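Local coordinates for protein rubber oxygenase (Streptomyces sp., PDB 5O1L) that cleaves the carbon chain of rubber, poly(cis-1,4-isoprene), by adding oxygen to its double bonds with a non-covalently bound b-type heme, at residues G91-P94 / G95-E99; R105-P108 / S109-K113; V229-S233 / L234-V238; T304-L307 / L308-A312; L358-R362 / E363-P367. One frame throughout, in Å; residues are numbered along the deposited sequence.

Interaction 1: G91-P94 / G95-E99; sequences GGLP and GDLRE
The one flat group that touches across this contact is the Asp96 carboxylate, which meets the ring of Pro94 through a single oxygen: OD1 lies 3.5 Å from Pro94 CB, while OD2 forms a salt bridge with Arg69. OD1 also receives a weak bond, 2.9 Å long, from Leu97 N. Both contacts follow from the first torsion of Asp96, which puts CG between the backbone N and the carbonyl carbon (chi1 50°) and folds the carboxylate back on the start of the helix. The proline ring is touched on a second atom, CG, which stands 4.3 Å from Leu97 CB. Leu93 extends the apolar patch, its CD2 resting 4.3 Å from Leu97 CD2 and its CB 4.2 Å from Arg98 CB.

The backbone closes the first turn of helix 95-104, with Arg98 N giving a straight bond of 2.9 Å to Pro94 O (168° at the hydrogen). Pro94 thus holds the N-cap position, and Leu93, Pro94 and Leu97 together face helix 72-79, where Leu78, Leu79 and Val75 receive them. Proline has no polar side chain with which to cap the turn, and the nearby carboxylate of Asp96 meets the N-H of Leu97 instead. Its negative charge lies close to the positive end of the helix dipole, an arrangement likely to be electrostatically favourable and further balanced by the cation of Arg69.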
loop_
_atom_site.group_PDB
_atom_site.type_symbol
_atom_site.label_atom_id
_atom_site.label_comp_id
_atom_site.label_asym_id
_atom_site.label_seq_id
_atom_site.Cartn_x
_atom_site.Cartn_y
_atom_site.Cartn_z
ATOM N N GLY A 91 7.862 0.562 -28.776
ATOM C CA GLY A 91 9.148 0.359 -29.425
ATOM C C GLY A 91 10.074 1.509 -29.036
ATOM O O GLY A 91 9.621 2.666 -28.756
ATOM N N GLY A 92 11.370 1.247 -29.078
ATOM C CA GLY A 92 12.344 2.300 -28.797
ATOM C C GLY A 92 12.954 2.358 -27.438
ATOM O O GLY A 92 13.768 3.219 -27.134
ATOM N N LEU A 93 12.504 1.473 -26.535
ATOM C CA LEU A 93 13.176 1.395 -25.250
ATOM C C LEU A 93 14.604 0.917 -25.360
ATOM O O LEU A 93 14.890 0.094 -26.214
ATOM C CB LEU A 93 12.394 0.386 -24.368
ATOM C CG LEU A 93 11.001 0.835 -23.944
ATOM C CD1 LEU A 93 10.334 -0.383 -23.308
ATOM C CD2 LEU A 93 11.049 2.009 -22.980
ATOM N N PRO A 94 15.483 1.359 -24.446
ATOM C CA PRO A 94 16.820 0.771 -24.354
ATOM C C PRO A 94 16.701 -0.723 -24.131
ATOM O O PRO A 94 15.769 -1.178 -23.423
ATOM C CB PRO A 94 17.427 1.363 -23.085
ATOM C CG PRO A 94 16.464 2.405 -22.610
ATOM C CD PRO A 94 15.207 2.311 -23.346
ATOM N N GLY A 95 17.567 -1.492 -24.765
ATOM C CA GLY A 95 17.436 -2.952 -24.789
ATOM C C GLY A 95 17.421 -3.633 -23.444
ATOM O O GLY A 95 16.671 -4.577 -23.283
ATOM N N ASP A 96 18.275 -3.193 -22.538
ATOM C CA ASP A 96 18.342 -3.793 -21.196
ATOM C C ASP A 96 17.031 -3.555 -20.443
ATOM O O ASP A 96 16.526 -4.484 -19.785
ATOM C CB ASP A 96 19.555 -3.325 -20.366
ATOM C CG ASP A 96 19.761 -1.777 -20.304
ATOM O OD1 ASP A 96 18.987 -0.910 -20.879
ATOM O OD2 ASP A 96 20.765 -1.401 -19.602
ATOM N N LEU A 97 16.466 -2.367 -20.577
ATOM C CA LEU A 97 15.183 -2.088 -19.935
ATOM C C LEU A 97 14.087 -2.852 -20.615
ATOM O O LEU A 97 13.173 -3.416 -19.960
ATOM C CB LEU A 97 14.929 -0.588 -19.966
ATOM C CG LEU A 97 13.640 -0.151 -19.277
ATOM C CD1 LEU A 97 13.703 -0.461 -17.795
ATOM C CD2 LEU A 97 13.390 1.326 -19.462
ATOM N N ARG A 98 14.050 -2.930 -21.930
ATOM C CA ARG A 98 13.042 -3.728 -22.607
ATOM C C ARG A 98 13.045 -5.189 -22.111
ATOM O O ARG A 98 11.976 -5.730 -21.757
ATOM C CB ARG A 98 13.218 -3.720 -24.124
ATOM C CG ARG A 98 12.125 -4.537 -24.815
ATOM C CD ARG A 98 12.155 -4.553 -26.341
ATOM N NE ARG A 98 13.485 -4.633 -26.905
ATOM C CZ ARG A 98 14.320 -5.677 -26.950
ATOM N NH1 ARG A 98 14.034 -6.862 -26.401
ATOM N NH2 ARG A 98 15.490 -5.508 -27.568
ATOM N N GLU A 99 14.217 -5.766 -22.024
ATOM C CA GLU A 99 14.336 -7.150 -21.586
ATOM C C GLU A 99 13.823 -7.291 -20.142
ATOM O O GLU A 99 13.071 -8.226 -19.863
ATOM C CB GLU A 99 15.797 -7.599 -21.678
ATOM C CG GLU A 99 16.167 -8.963 -21.182
ATOM C CD GLU A 99 17.616 -9.281 -21.544
ATOM O OE1 GLU A 99 18.544 -8.872 -20.806
ATOM O OE2 GLU A 99 17.813 -9.873 -22.624
#

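Interaction 2: R105-P108 / S109-K113; sequences RRMP and SWADK. With EDO (1,2-ethanediol), chain G.
Trp110 folds back onto Pro108 because its CG lies between the backbone N and the carbonyl carbon (chi1 44°), with the indole turned roughly perpendicular at chi2 (-94°). Met107 reaches forward by a different route: its chain bends at both chi2 and chi3, which brings CE to 4.0 Å from Ala111 CB. The indole receives Pro108 CB over one face in a CH-pi contact, 3.6 Å from the centroid of the five-membered ring, and CB is nearest to Trp110 CE2 and NE1. Pro108 CG stands 4.0 Å from Ala111 CB, and so this methyl is met by both Met107 and Pro108. Beneath these side chains Pro108 to Ala111 form a type I beta turn, closed by Ala111 N to Pro108 O at 3.0 Å.

Beyond the turn, Asp112 is the N-cap of helix 113-125, OD1 accepting from Ala115 N. Its OD2 is 3.1 Å from O2 of an ethanediol molecule, probably from the crystallisation liquor. Trp110 NE1 bonds to Asp272 OD2, which, with Pro108 on one face, helps fix the rotation of the indole. An electron-rich ring facing a proline C-H, with its N-H drawn toward a carboxylate, is probably a mutually reinforcing pairing.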
loop_
_atom_site.group_PDB
_atom_site.type_symbol
_atom_site.label_atom_id
_atom_site.label_comp_id
_atom_site.label_asym_id
_atom_site.label_seq_id
_atom_site.Cartn_x
_atom_site.Cartn_y
_atom_site.Cartn_z
ATOM N N ARG A 105 6.779 -8.250 -16.504
ATOM C CA ARG A 105 5.367 -8.214 -16.708
ATOM C C ARG A 105 4.677 -9.599 -16.638
ATOM O O ARG A 105 3.478 -9.691 -16.678
ATOM C CB ARG A 105 5.050 -7.462 -18.010
ATOM C CG ARG A 105 5.359 -8.369 -19.199
ATOM C CD ARG A 105 5.116 -7.723 -20.557
ATOM N NE ARG A 105 3.736 -7.283 -20.673
ATOM C CZ ARG A 105 3.217 -6.495 -21.589
ATOM N NH1 ARG A 105 3.983 -5.987 -22.553
ATOM N NH2 ARG A 105 1.960 -6.175 -21.483
ATOM N N ARG A 106 5.479 -10.651 -16.492
ATOM C CA ARG A 106 4.911 -11.995 -16.449
ATOM C C ARG A 106 4.264 -12.261 -15.083
ATOM O O ARG A 106 4.891 -12.046 -14.061
ATOM C CB ARG A 106 6.023 -12.991 -16.683
ATOM C CG ARG A 106 6.550 -12.933 -18.112
ATOM C CD ARG A 106 7.791 -13.765 -18.279
ATOM N NE ARG A 106 7.509 -15.152 -17.965
ATOM C CZ ARG A 106 7.987 -15.828 -16.924
ATOM N NH1 ARG A 106 8.857 -15.284 -16.049
ATOM N NH2 ARG A 106 7.587 -17.089 -16.775
ATOM N N MET A 107 3.060 -12.763 -15.136
ATOM C CA MET A 107 2.373 -13.219 -13.919
ATOM C C MET A 107 3.035 -14.447 -13.376
ATOM O O MET A 107 3.521 -15.275 -14.169
ATOM C CB MET A 107 0.940 -13.506 -14.238
ATOM C CG MET A 107 0.167 -12.268 -14.605
ATOM S SD MET A 107 -0.223 -11.190 -13.222
ATOM C CE MET A 107 -1.638 -12.102 -12.545
ATOM N N PRO A 108 3.004 -14.630 -12.044
ATOM C CA PRO A 108 3.591 -15.863 -11.526
ATOM C C PRO A 108 2.757 -17.087 -11.962
ATOM O O PRO A 108 1.538 -17.006 -12.135
ATOM C CB PRO A 108 3.485 -15.671 -10.035
ATOM C CG PRO A 108 2.395 -14.731 -9.814
ATOM C CD PRO A 108 2.408 -13.808 -11.008
ATOM N N SER A 109 3.424 -18.244 -11.967
ATOM C CA SER A 109 2.763 -19.479 -12.338
ATOM C C SER A 109 1.632 -19.944 -11.399
ATOM O O SER A 109 0.683 -20.634 -11.792
ATOM C CB SER A 109 3.827 -20.637 -12.351
ATOM O OG SER A 109 4.419 -20.751 -11.059
ATOM N N TRP A 110 1.679 -19.422 -10.148
ATOM C CA TRP A 110 0.736 -19.731 -9.154
ATOM C C TRP A 110 -0.401 -18.733 -9.062
ATOM O O TRP A 110 -1.292 -18.901 -8.225
ATOM C CB TRP A 110 1.442 -19.824 -7.797
ATOM C CG TRP A 110 2.442 -18.751 -7.471
ATOM C CD1 TRP A 110 3.759 -18.739 -7.655
ATOM C CD2 TRP A 110 2.135 -17.469 -6.864
ATOM N NE1 TRP A 110 4.341 -17.575 -7.218
ATOM C CE2 TRP A 110 3.324 -16.776 -6.742
ATOM C CE3 TRP A 110 0.977 -16.873 -6.416
ATOM C CZ2 TRP A 110 3.394 -15.524 -6.133
ATOM C CZ3 TRP A 110 1.090 -15.599 -5.811
ATOM C CH2 TRP A 110 2.275 -14.976 -5.715
ATOM N N ALA A 111 -0.432 -17.745 -9.937
ATOM C CA ALA A 111 -1.604 -16.845 -9.969
ATOM C C ALA A 111 -2.827 -17.564 -10.420
ATOM O O ALA A 111 -2.788 -18.373 -11.406
ATOM C CB ALA A 111 -1.335 -15.700 -10.882
ATOM N N ASP A 112 -3.942 -17.360 -9.733
ATOM C CA ASP A 112 -5.198 -18.000 -10.041
ATOM C C ASP A 112 -6.198 -16.927 -10.479
ATOM O O ASP A 112 -6.631 -16.107 -9.673
ATOM C CB ASP A 112 -5.643 -18.714 -8.816
ATOM C CG ASP A 112 -6.900 -19.511 -9.003
ATOM O OD1 ASP A 112 -7.979 -18.968 -9.290
ATOM O OD2 ASP A 112 -6.821 -20.768 -8.856
ATOM N N LYS A 113 -6.554 -16.944 -11.748
ATOM C CA LYS A 113 -7.387 -15.896 -12.343
ATOM C C LYS A 113 -8.710 -15.827 -11.631
ATOM O O LYS A 113 -9.200 -14.675 -11.357
ATOM C CB LYS A 113 -7.652 -16.212 -13.827
ATOM C CG LYS A 113 -8.732 -15.324 -14.505
ATOM C CD LYS A 113 -9.142 -15.701 -15.949
ATOM C CE LYS A 113 -9.883 -14.535 -16.641
ATOM N NZ LYS A 113 -10.842 -13.804 -15.769
HETATM C C1 EDO G . -8.190 -20.817 -12.000
HETATM O O1 EDO G . -8.444 -19.506 -12.531
HETATM C C2 EDO G . -9.349 -21.282 -11.116
HETATM O O2 EDO G . -8.958 -22.406 -10.331
#

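Interaction 3: V229-S233 / L234-V238; sequences VTWHS and LATFV
Side-chain hydrogen bonding joins His232 to Thr236: ND1 and OG1 are 2.8 Å apart, with OG1 at the edge of the imidazole near its plane and the two side chains lying alongside each other. The other ring nitrogen, NE2, bonds to Gln285, so the imidazole is held at both of its nitrogens, which fixes its rotation. Ser233 OG turns back along the helix to Thr230 O, a 2.7 Å bond on a lone pair in the carbonyl plane.

Backbone bonds depart from the regular alpha pattern. Trp231 O accepts from Leu234 N at 3.0 Å and weakly from Ala235 N, whereas Phe237 N reaches five residues back to His232 O at 3.1 Å. This is a pi-type widening, and the axes of the short segments 229-233 and 234-238 make an angle of 30°.

Aromatic packing centres on Trp231. With CG anti to the backbone N (chi1 -171°), the indole runs along the helix until Ala235 CB sits over its six-membered ring, 4.0 Å from the centroid and almost on the normal. Its CE3 atom stands 3.7 Å above the His232 ring plane. Replacing Trp231 by alanine would probably uncover the Ala235 methyl and leave Trp261 O without its NE1-H partner.

Thr230 belongs to the heme pocket and bonds to Glu148, and an imidazole lies beside Ser233. Helix 224-244 is buried here between helix 251-267, which meets Trp231 and Ala235, helix 279-289, which meets His232 and Thr236, and helix 127-142, touched by Leu234 and Phe237.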
loop_
_atom_site.group_PDB
_atom_site.type_symbol
_atom_site.label_atom_id
_atom_site.label_comp_id
_atom_site.label_asym_id
_atom_site.label_seq_id
_atom_site.Cartn_x
_atom_site.Cartn_y
_atom_site.Cartn_z
ATOM N N VAL A 229 6.960 -4.989 5.242
ATOM C CA VAL A 229 6.392 -4.182 6.313
ATOM C C VAL A 229 5.238 -3.363 5.829
ATOM O O VAL A 229 4.144 -3.301 6.433
ATOM C CB VAL A 229 7.508 -3.334 7.004
ATOM C CG1 VAL A 229 6.866 -2.334 7.943
ATOM C CG2 VAL A 229 8.481 -4.214 7.714
ATOM N N THR A 230 5.448 -2.613 4.758
ATOM C CA THR A 230 4.443 -1.789 4.132
ATOM C C THR A 230 3.236 -2.680 3.689
ATOM O O THR A 230 2.047 -2.335 3.866
ATOM C CB THR A 230 5.057 -0.913 3.046
ATOM O OG1 THR A 230 5.855 0.049 3.758
ATOM C CG2 THR A 230 3.966 -0.242 2.279
ATOM N N TRP A 231 3.546 -3.853 3.115
ATOM C CA TRP A 231 2.473 -4.771 2.732
ATOM C C TRP A 231 1.553 -5.132 3.940
ATOM O O TRP A 231 0.329 -5.169 3.818
ATOM C CB TRP A 231 3.141 -6.037 2.171
ATOM C CG TRP A 231 2.266 -7.039 1.521
ATOM C CD1 TRP A 231 2.053 -7.189 0.171
ATOM C CD2 TRP A 231 1.577 -8.140 2.107
ATOM N NE1 TRP A 231 1.268 -8.287 -0.098
ATOM C CE2 TRP A 231 0.932 -8.879 1.090
ATOM C CE3 TRP A 231 1.375 -8.575 3.406
ATOM C CZ2 TRP A 231 0.241 -10.048 1.338
ATOM C CZ3 TRP A 231 0.658 -9.723 3.648
ATOM C CH2 TRP A 231 0.061 -10.424 2.645
ATOM N N HIS A 232 2.159 -5.355 5.115
ATOM C CA HIS A 232 1.382 -5.667 6.312
ATOM C C HIS A 232 0.531 -4.494 6.765
ATOM O O HIS A 232 -0.545 -4.711 7.310
ATOM C CB HIS A 232 2.289 -6.140 7.403
ATOM C CG HIS A 232 2.711 -7.551 7.185
ATOM N ND1 HIS A 232 1.859 -8.609 7.096
ATOM C CD2 HIS A 232 3.959 -8.070 6.994
ATOM C CE1 HIS A 232 2.561 -9.714 6.877
ATOM N NE2 HIS A 232 3.837 -9.408 6.841
ATOM N N SER A 233 0.979 -3.277 6.486
ATOM C CA SER A 233 0.211 -2.045 6.810
ATOM C C SER A 233 -0.976 -1.878 5.887
ATOM O O SER A 233 -1.867 -1.107 6.245
ATOM C CB SER A 233 1.095 -0.821 6.766
ATOM O OG SER A 233 1.292 -0.323 5.478
ATOM N N LEU A 234 -1.020 -2.636 4.821
ATOM C CA LEU A 234 -2.070 -2.647 3.824
ATOM C C LEU A 234 -2.883 -3.884 3.952
ATOM O O LEU A 234 -3.855 -3.875 4.709
ATOM C CB LEU A 234 -1.438 -2.525 2.407
ATOM C CG LEU A 234 -0.854 -1.142 2.163
ATOM C CD1 LEU A 234 0.169 -1.154 1.026
ATOM C CD2 LEU A 234 -1.980 -0.177 1.828
ATOM N N ALA A 235 -2.530 -4.984 3.335
ATOM C CA ALA A 235 -3.334 -6.223 3.328
ATOM C C ALA A 235 -3.727 -6.727 4.725
ATOM O O ALA A 235 -4.882 -6.932 5.020
ATOM C CB ALA A 235 -2.602 -7.295 2.601
ATOM N N THR A 236 -2.713 -6.966 5.554
ATOM C CA THR A 236 -3.023 -7.643 6.810
ATOM C C THR A 236 -3.846 -6.717 7.702
ATOM O O THR A 236 -4.750 -7.190 8.426
ATOM C CB THR A 236 -1.695 -7.981 7.535
ATOM O OG1 THR A 236 -0.898 -8.656 6.517
ATOM C CG2 THR A 236 -1.907 -8.939 8.611
ATOM N N PHE A 237 -3.500 -5.436 7.722
ATOM C CA PHE A 237 -4.260 -4.461 8.504
ATOM C C PHE A 237 -5.693 -4.334 8.046
ATOM O O PHE A 237 -6.633 -4.391 8.862
ATOM C CB PHE A 237 -3.565 -3.068 8.355
ATOM C CG PHE A 237 -4.385 -1.913 8.893
ATOM C CD1 PHE A 237 -4.514 -1.740 10.191
ATOM C CD2 PHE A 237 -4.969 -1.045 8.003
ATOM C CE1 PHE A 237 -5.262 -0.590 10.694
ATOM C CE2 PHE A 237 -5.720 0.037 8.443
ATOM C CZ PHE A 237 -5.830 0.238 9.783
ATOM N N VAL A 238 -5.931 -4.198 6.760
ATOM C CA VAL A 238 -7.296 -4.021 6.275
ATOM C C VAL A 238 -8.126 -5.199 6.588
ATOM O O VAL A 238 -9.297 -5.035 7.012
ATOM C CB VAL A 238 -7.293 -3.688 4.768
ATOM C CG1 VAL A 238 -8.678 -3.736 4.154
ATOM C CG2 VAL A 238 -6.715 -2.369 4.583
#

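Interaction 4: T304-L307 / L308-A312; sequences TEVL and LGIVA
Two successive turns of helix 298-313 meet here in the regular alpha pattern, with Thr304, Val306 and Leu307 each packing on the residue four places on. The backbone ladder runs from Leu308 N to Thr304 O, at 2.8 Å and nearly straight (167° at the hydrogen), through three more bonds, of which Ile310 N to Val306 O is 3.0 Å.

Side chains follow the same spacing. Thr304 and Leu308 lie side by side, pointing the same way, with CG2 of the threonine 3.9 Å from CD1 of the leucine. Val306 CG1 touches Ile310 CD1 at 3.8 Å. With CG1 anti to the carbonyl carbon (chi1 -74°), Ile310 also bends back over the preceding turn, and CG1 comes to 3.3 Å from Val306 O. Leu307 CD1 and Val311 CG2 meet more loosely, 4.2 Å apart. The hydroxyl of Thr304 is buried and satisfied by Gly300 O and by Thr143 OG1.

Different sides of the helix thus serve different neighbours: Val306 and Ile310 rest on helix 161-169 through Ile165, Leu308 and Val311 meet Ile323 of helix 320-331, and Thr304 and Leu307 touch Leu140 of helix 127-142.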
loop_
_atom_site.group_PDB
_atom_site.type_symbol
_atom_site.label_atom_id
_atom_site.label_comp_id
_atom_site.label_asym_id
_atom_site.label_seq_id
_atom_site.Cartn_x
_atom_site.Cartn_y
_atom_site.Cartn_z
ATOM N N THR A 304 2.191 13.605 8.181
ATOM C CA THR A 304 0.862 13.522 8.787
ATOM C C THR A 304 0.108 14.850 8.576
ATOM O O THR A 304 -1.066 14.876 8.231
ATOM C CB THR A 304 0.968 13.239 10.279
ATOM O OG1 THR A 304 1.797 12.089 10.509
ATOM C CG2 THR A 304 -0.376 13.009 10.873
ATOM N N GLU A 305 0.788 15.965 8.825
ATOM C CA GLU A 305 0.113 17.262 8.732
ATOM C C GLU A 305 -0.267 17.550 7.306
ATOM O O GLU A 305 -1.394 17.986 7.037
ATOM C CB GLU A 305 1.004 18.384 9.287
ATOM C CG GLU A 305 0.685 19.772 8.748
ATOM C CD GLU A 305 1.448 20.894 9.472
ATOM O OE1 GLU A 305 2.439 20.589 10.219
ATOM O OE2 GLU A 305 1.034 22.093 9.298
ATOM N N VAL A 306 0.605 17.191 6.364
ATOM C CA VAL A 306 0.263 17.350 4.952
ATOM C C VAL A 306 -0.939 16.471 4.589
ATOM O O VAL A 306 -1.865 16.941 3.962
ATOM C CB VAL A 306 1.437 17.054 4.002
ATOM C CG1 VAL A 306 0.963 17.148 2.574
ATOM C CG2 VAL A 306 2.553 18.084 4.194
ATOM N N LEU A 307 -0.919 15.188 4.970
ATOM C CA LEU A 307 -2.035 14.329 4.615
ATOM C C LEU A 307 -3.345 14.805 5.270
ATOM O O LEU A 307 -4.389 14.798 4.623
ATOM C CB LEU A 307 -1.750 12.901 5.051
ATOM C CG LEU A 307 -2.787 11.828 4.703
ATOM C CD1 LEU A 307 -3.077 11.841 3.212
ATOM C CD2 LEU A 307 -2.249 10.461 5.129
ATOM N N LEU A 308 -3.307 15.183 6.542
ATOM C CA LEU A 308 -4.545 15.624 7.202
ATOM C C LEU A 308 -5.143 16.841 6.505
ATOM O O LEU A 308 -6.354 16.933 6.343
ATOM C CB LEU A 308 -4.313 15.889 8.670
ATOM C CG LEU A 308 -4.104 14.704 9.547
ATOM C CD1 LEU A 308 -3.647 15.147 10.919
ATOM C CD2 LEU A 308 -5.351 13.818 9.622
ATOM N N GLY A 309 -4.246 17.714 6.024
ATOM C CA GLY A 309 -4.647 18.862 5.248
ATOM C C GLY A 309 -5.254 18.526 3.915
ATOM O O GLY A 309 -6.282 19.102 3.562
ATOM N N ILE A 310 -4.659 17.575 3.206
ATOM C CA ILE A 310 -5.165 17.123 1.923
ATOM C C ILE A 310 -6.589 16.581 2.085
ATOM O O ILE A 310 -7.467 16.903 1.327
ATOM C CB ILE A 310 -4.277 15.994 1.354
ATOM C CG1 ILE A 310 -2.961 16.554 0.847
ATOM C CG2 ILE A 310 -4.974 15.182 0.259
ATOM C CD1 ILE A 310 -1.874 15.504 0.713
ATOM N N VAL A 311 -6.811 15.746 3.099
ATOM C CA VAL A 311 -8.114 15.112 3.268
ATOM C C VAL A 311 -9.202 16.132 3.642
ATOM O O VAL A 311 -10.331 16.071 3.151
ATOM C CB VAL A 311 -8.009 14.001 4.307
ATOM C CG1 VAL A 311 -9.387 13.413 4.571
ATOM C CG2 VAL A 311 -7.050 12.920 3.796
ATOM N N ALA A 312 -8.872 17.021 4.543
ATOM C CA ALA A 312 -9.777 18.066 4.958
ATOM C C ALA A 312 -10.123 19.021 3.803
ATOM O O ALA A 312 -11.243 19.540 3.769
ATOM C CB ALA A 312 -9.191 18.821 6.151
#

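Interaction 5: L358-R362 / E363-P367; sequences LVAFR and EGLIP
Ala360 and Ile366 form the close side of this contact, where the chain leaves helix 345-362 and folds back over its last turn. Ile366 CD1 lies 3.9 Å from Ala360 CB, and CG1 comes 3.7 Å from Phe361 N. The isoleucine gets there by placing CG1 between its own backbone N and carbonyl carbon (chi1 64°), which tips the branch onto the helix. Beside it, Ile366 O meets the rim of the Phe361 ring in its plane, 3.5 Å from CD1. Put alanine in place of Ile366, and the loss of CG1 and CD1 would probably open a gap over Ala360 and the Phe361 backbone, freeing the returning chain to shift.

The other side is looser and wetter. A water donates to both Phe361 O and Ile366 O, the latter at 2.6 Å, and so bridges the helix end and the loop. Gly364 and Leu365 are exposed. Arg362 spreads a guanidinium face near Phe361 CE2 and pairs with Glu379, while Glu363 is bound to Lys126; these charges tie the surface to helix 373-393 and to the residue just before helix 127-142.

Holding the two sides together are backbone bonds from Leu365 N to Ala360 O (2.9 Å) and from Gly364 N to Phe361 O (3.0 Å). With the positive phi of Gly364, and the apolar approach of Ala360 CB to Leu365 CB at 4.3 Å, they make up a Schellman motif, the familiar C-terminal cap of an alpha-helix.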
loop_
_atom_site.group_PDB
_atom_site.type_symbol
_atom_site.label_atom_id
_atom_site.label_comp_id
_atom_site.label_asym_id
_atom_site.label_seq_id
_atom_site.Cartn_x
_atom_site.Cartn_y
_atom_site.Cartn_z
ATOM N N LEU A 358 -23.870 0.426 11.966
ATOM C CA LEU A 358 -23.989 0.853 10.560
ATOM C C LEU A 358 -23.481 -0.272 9.685
ATOM O O LEU A 358 -24.064 -0.584 8.667
ATOM C CB LEU A 358 -23.178 2.086 10.317
ATOM C CG LEU A 358 -23.996 3.383 10.380
ATOM C CD1 LEU A 358 -24.390 3.677 11.769
ATOM C CD2 LEU A 358 -23.288 4.586 9.744
ATOM N N VAL A 359 -22.360 -0.903 10.087
ATOM C CA VAL A 359 -21.829 -1.985 9.284
ATOM C C VAL A 359 -22.842 -3.129 9.201
ATOM O O VAL A 359 -23.118 -3.669 8.119
ATOM C CB VAL A 359 -20.469 -2.452 9.853
ATOM C CG1 VAL A 359 -20.012 -3.694 9.109
ATOM C CG2 VAL A 359 -19.454 -1.277 9.698
ATOM N N ALA A 360 -23.389 -3.548 10.357
ATOM C CA ALA A 360 -24.375 -4.606 10.324
ATOM C C ALA A 360 -25.578 -4.291 9.481
ATOM O O ALA A 360 -26.132 -5.130 8.812
ATOM C CB ALA A 360 -24.792 -4.962 11.726
ATOM N N PHE A 361 -26.019 -3.038 9.526
ATOM C CA PHE A 361 -27.139 -2.617 8.666
ATOM C C PHE A 361 -26.751 -2.749 7.182
ATOM O O PHE A 361 -27.512 -3.253 6.362
ATOM C CB PHE A 361 -27.507 -1.161 8.983
ATOM C CG PHE A 361 -28.519 -0.589 8.060
ATOM C CD1 PHE A 361 -29.780 -1.113 8.056
ATOM C CD2 PHE A 361 -28.190 0.472 7.240
ATOM C CE1 PHE A 361 -30.738 -0.622 7.184
ATOM C CE2 PHE A 361 -29.164 1.030 6.411
ATOM C CZ PHE A 361 -30.381 0.451 6.349
ATOM N N ARG A 362 -25.567 -2.247 6.823
ATOM C CA ARG A 362 -25.150 -2.321 5.402
ATOM C C ARG A 362 -24.926 -3.745 4.904
ATOM O O ARG A 362 -25.111 -4.010 3.740
ATOM C CB ARG A 362 -23.920 -1.486 5.180
ATOM C CG ARG A 362 -24.130 0.016 5.407
ATOM C CD ARG A 362 -25.174 0.535 4.532
ATOM N NE ARG A 362 -25.273 2.003 4.735
ATOM C CZ ARG A 362 -26.273 2.705 4.213
ATOM N NH1 ARG A 362 -27.168 2.120 3.470
ATOM N NH2 ARG A 362 -26.268 3.992 4.410
ATOM N N GLU A 363 -24.577 -4.612 5.848
ATOM C CA GLU A 363 -24.484 -6.054 5.584
ATOM C C GLU A 363 -25.778 -6.782 5.565
ATOM O O GLU A 363 -25.780 -7.999 5.347
ATOM C CB GLU A 363 -23.529 -6.675 6.657
ATOM C CG GLU A 363 -22.128 -6.212 6.406
ATOM C CD GLU A 363 -21.569 -6.891 5.147
ATOM O OE1 GLU A 363 -22.302 -7.583 4.345
ATOM O OE2 GLU A 363 -20.366 -6.846 4.961
ATOM N N GLY A 364 -26.879 -6.103 5.807
ATOM C CA GLY A 364 -28.194 -6.698 5.716
ATOM C C GLY A 364 -28.564 -7.552 6.925
ATOM O O GLY A 364 -29.513 -8.333 6.831
ATOM N N LEU A 365 -27.923 -7.344 8.066
ATOM C CA LEU A 365 -28.124 -8.189 9.193
ATOM C C LEU A 365 -29.097 -7.669 10.223
ATOM O O LEU A 365 -29.572 -8.472 11.055
ATOM C CB LEU A 365 -26.771 -8.395 9.932
ATOM C CG LEU A 365 -25.692 -9.039 9.090
ATOM C CD1 LEU A 365 -24.381 -9.022 9.894
ATOM C CD2 LEU A 365 -26.093 -10.410 8.680
ATOM N N ILE A 366 -29.314 -6.372 10.267
ATOM C CA ILE A 366 -30.228 -5.764 11.222
ATOM C C ILE A 366 -31.077 -4.745 10.555
ATOM O O ILE A 366 -30.687 -4.152 9.535
ATOM C CB ILE A 366 -29.490 -5.125 12.446
ATOM C CG1 ILE A 366 -28.567 -3.943 12.012
ATOM C CG2 ILE A 366 -28.692 -6.166 13.201
ATOM C CD1 ILE A 366 -27.967 -3.171 13.097
ATOM N N PRO A 367 -32.242 -4.410 11.159
ATOM C CA PRO A 367 -32.984 -3.293 10.661
ATOM C C PRO A 367 -32.224 -1.976 10.884
ATOM O O PRO A 367 -31.299 -1.890 11.667
ATOM C CB PRO A 367 -34.228 -3.265 11.547
ATOM C CG PRO A 367 -34.177 -4.379 12.473
ATOM C CD PRO A 367 -32.896 -5.113 12.262
HETATM O O HOH W 1 -30.003 -4.448 7.057
#

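From the N terminus the five contacts follow in series, each local, and none nests in or crosses another. Interaction 1 begins helix 95-104, and interaction 2 turns the chain between that helix and helix 113-125; their nearest atoms are about 7 Å apart. Interaction 3 lies deep in helix 224-244 beside the heme, and interaction 4 lies along helix 298-313, within the same catalytic domain, their centres about 21 Å apart. Interaction 5 ends helix 345-362 and leads on toward helix 373-393, on the opposite side of the chain's centre from interaction 1. Helix 127-142 touches interactions 3, 4 and 5, while helix 251-267 touches interactions 2 and 3.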